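Local coordinates for uncharacterized protein DUF1234 (Pectobacterium atrosepticum SCRI1043, PDB 3BDV), which is probably a serine hydrolase of the alpha/beta-hydrolase fold, related to YdeN, that also binds calcium ions, its substrate being unknown, at residues T142-W147 with S153-V158. Residues are numbered along the deposited sequence; the frame is centred on the assembly and turned at random.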
loop_
_atom_site.group_PDB
_atom_site.type_symbol
_atom_site.label_atom_id
_atom_site.label_comp_id
_atom_site.label_asym_id
_atom_site.label_seq_id
_atom_site.Cartn_x
_atom_site.Cartn_y
_atom_site.Cartn_z
ATOM N N THR A 142 17.053 -0.594 -8.025
ATOM C CA THR A 142 18.128 -0.649 -7.040
ATOM C C THR A 142 17.805 0.274 -5.876
ATOM O O THR A 142 18.122 -0.057 -4.738
ATOM C CB THR A 142 19.525 -0.442 -7.667
ATOM O OG1 THR A 142 19.579 0.825 -8.287
ATOM C CG2 THR A 142 19.798 -1.521 -8.721
ATOM N N ARG A 143 17.130 1.394 -6.141
ATOM C CA ARG A 143 16.722 2.274 -5.056
ATOM C C ARG A 143 15.581 1.695 -4.256
ATOM O O ARG A 143 15.496 1.940 -3.042
ATOM C CB ARG A 143 16.368 3.687 -5.542
ATOM C CG ARG A 143 17.569 4.479 -5.927
ATOM C CD ARG A 143 18.451 4.855 -4.778
ATOM N NE ARG A 143 17.814 5.846 -3.920
ATOM C CZ ARG A 143 18.371 6.409 -2.863
ATOM N NH1 ARG A 143 19.553 6.029 -2.466
ATOM N NH2 ARG A 143 17.705 7.352 -2.184
ATOM N N ALA A 144 14.691 0.964 -4.921
ATOM C CA ALA A 144 13.647 0.197 -4.202
ATOM C C ALA A 144 14.308 -0.764 -3.217
ATOM O O ALA A 144 13.902 -0.816 -2.027
ATOM C CB ALA A 144 12.739 -0.586 -5.168
ATOM N N GLN A 145 15.377 -1.442 -3.658
ATOM C CA GLN A 145 16.145 -2.295 -2.754
ATOM C C GLN A 145 16.741 -1.558 -1.566
ATOM O O GLN A 145 16.705 -2.057 -0.422
ATOM C CB GLN A 145 17.224 -3.009 -3.489
ATOM C CG GLN A 145 16.689 -4.050 -4.473
ATOM C CD GLN A 145 17.816 -4.770 -5.163
ATOM O OE1 GLN A 145 18.540 -4.194 -5.993
ATOM N NE2 GLN A 145 17.998 -6.045 -4.802
ATOM N N TYR A 146 17.298 -0.381 -1.845
ATOM C CA TYR A 146 17.849 0.509 -0.783
ATOM C C TYR A 146 16.779 0.851 0.243
ATOM O O TYR A 146 16.969 0.731 1.482
ATOM C CB TYR A 146 18.409 1.813 -1.409
ATOM C CG TYR A 146 18.696 2.890 -0.395
ATOM C CD1 TYR A 146 19.870 2.874 0.353
ATOM C CD2 TYR A 146 17.782 3.925 -0.163
ATOM C CE1 TYR A 146 20.122 3.845 1.279
ATOM C CE2 TYR A 146 18.017 4.905 0.787
ATOM C CZ TYR A 146 19.175 4.852 1.509
ATOM O OH TYR A 146 19.378 5.833 2.440
ATOM N N TRP A 147 15.643 1.335 -0.233
ATOM C CA TRP A 147 14.591 1.725 0.686
ATOM C C TRP A 147 14.000 0.527 1.442
ATOM O O TRP A 147 13.775 0.619 2.635
ATOM C CB TRP A 147 13.506 2.487 -0.050
ATOM C CG TRP A 147 13.941 3.881 -0.408
ATOM C CD1 TRP A 147 14.272 4.371 -1.639
ATOM C CD2 TRP A 147 14.113 4.950 0.507
ATOM N NE1 TRP A 147 14.633 5.700 -1.535
ATOM C CE2 TRP A 147 14.535 6.071 -0.219
ATOM C CE3 TRP A 147 13.924 5.077 1.883
ATOM C CZ2 TRP A 147 14.811 7.279 0.396
ATOM C CZ3 TRP A 147 14.160 6.296 2.477
ATOM C CH2 TRP A 147 14.599 7.377 1.749
ATOM N N SER A 153 11.745 -3.952 5.153
ATOM C CA SER A 153 10.624 -4.497 4.441
ATOM C C SER A 153 11.075 -5.653 3.575
ATOM O O SER A 153 12.173 -5.639 3.042
ATOM C CB SER A 153 10.062 -3.386 3.543
ATOM O OG SER A 153 9.064 -3.859 2.658
ATOM N N GLU A 154 10.189 -6.637 3.368
ATOM C CA GLU A 154 10.398 -7.655 2.370
ATOM C C GLU A 154 10.273 -6.961 1.016
ATOM O O GLU A 154 9.424 -6.070 0.870
ATOM C CB GLU A 154 9.294 -8.708 2.437
ATOM C CG GLU A 154 9.743 -10.099 2.265
ATOM C CD GLU A 154 8.602 -11.111 2.401
ATOM O OE1 GLU A 154 7.795 -10.991 3.343
ATOM O OE2 GLU A 154 8.530 -12.006 1.557
ATOM N N LEU A 155 11.075 -7.374 0.049
ATOM C CA LEU A 155 11.089 -6.761 -1.275
ATOM C C LEU A 155 10.678 -7.764 -2.323
ATOM O O LEU A 155 11.337 -8.769 -2.511
ATOM C CB LEU A 155 12.481 -6.212 -1.589
ATOM C CG LEU A 155 12.700 -5.296 -2.807
ATOM C CD1 LEU A 155 12.882 -6.150 -4.142
ATOM C CD2 LEU A 155 11.609 -4.227 -2.963
ATOM N N VAL A 156 9.577 -7.462 -2.991
ATOM C CA VAL A 156 8.986 -8.328 -4.006
ATOM C C VAL A 156 9.216 -7.693 -5.343
ATOM O O VAL A 156 8.683 -6.624 -5.618
ATOM C CB VAL A 156 7.488 -8.544 -3.766
ATOM C CG1 VAL A 156 6.851 -9.457 -4.888
ATOM C CG2 VAL A 156 7.287 -9.137 -2.364
ATOM N N ASP A 157 10.089 -8.326 -6.106
ATOM C CA ASP A 157 10.408 -7.946 -7.503
ATOM C C ASP A 157 9.322 -8.455 -8.462
ATOM O O ASP A 157 9.170 -9.646 -8.640
ATOM C CB ASP A 157 11.788 -8.540 -7.822
ATOM C CG ASP A 157 12.294 -8.202 -9.198
ATOM O OD1 ASP A 157 11.518 -7.711 -10.040
ATOM O OD2 ASP A 157 13.507 -8.412 -9.413
ATOM N N VAL A 158 8.553 -7.522 -9.043
ATOM C CA VAL A 158 7.448 -7.810 -9.961
ATOM C C VAL A 158 7.890 -7.650 -11.425
ATOM O O VAL A 158 7.065 -7.609 -12.329
ATOM C CB VAL A 158 6.157 -6.992 -9.628
ATOM C CG1 VAL A 158 5.628 -7.397 -8.236
ATOM C CG2 VAL A 158 6.425 -5.486 -9.711
#
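Leu155 packs against Ala144 and Gln145 in a small, loose apolar contact between a helix and the edge strand that follows it, inside a beta-alpha-beta unit of the alpha/beta-hydrolase fold. The backbones come nearest at Gln145 and Leu155, whose CA atoms are 6.9 Å apart. Leucine suits its place because its side chain leaves the strand toward the helix and its branched end can reach two residues at once. With CG anti to the backbone N (chi1 -169°), the two methyls are carried out to the helix surface and divide the work. CD2 lies 4.4 Å from CB of Ala144 and 4.2 Å from the carbonyl O of the same residue, a loose approach to the backbone. CD1 meets CG of Gln145 at 4.4 Å. Alanine, buried here, keeps the helix surface low where it faces the sheet. Gln145, on the exposed side, lends the aliphatic part of its chain to the leucine, while its amide leads away from the leucine. Ser153 OG donates a 2.9 Å hydrogen bond to Glu154 O, approaching from above the carbonyl plane, and is also hydrogen-bonded to Thr130 OG1. On the helix side turned from the strand, Tyr146 turns its edge to the indole, with CE2 3.8 Å above the centre of the Trp147 ring, and the guanidinium of Arg143 lies over the rim of one tyrosine face. Glu109 ties this cluster down, through a salt bridge to Arg143 and a hydrogen bond from Trp147. Phe141 and Ala148 of helix 141-151 extend the surface that receives Leu155, while strand 154-157, last in the parallel sheet, pairs with strand 128-132 and turns Val156 toward helix 174-185.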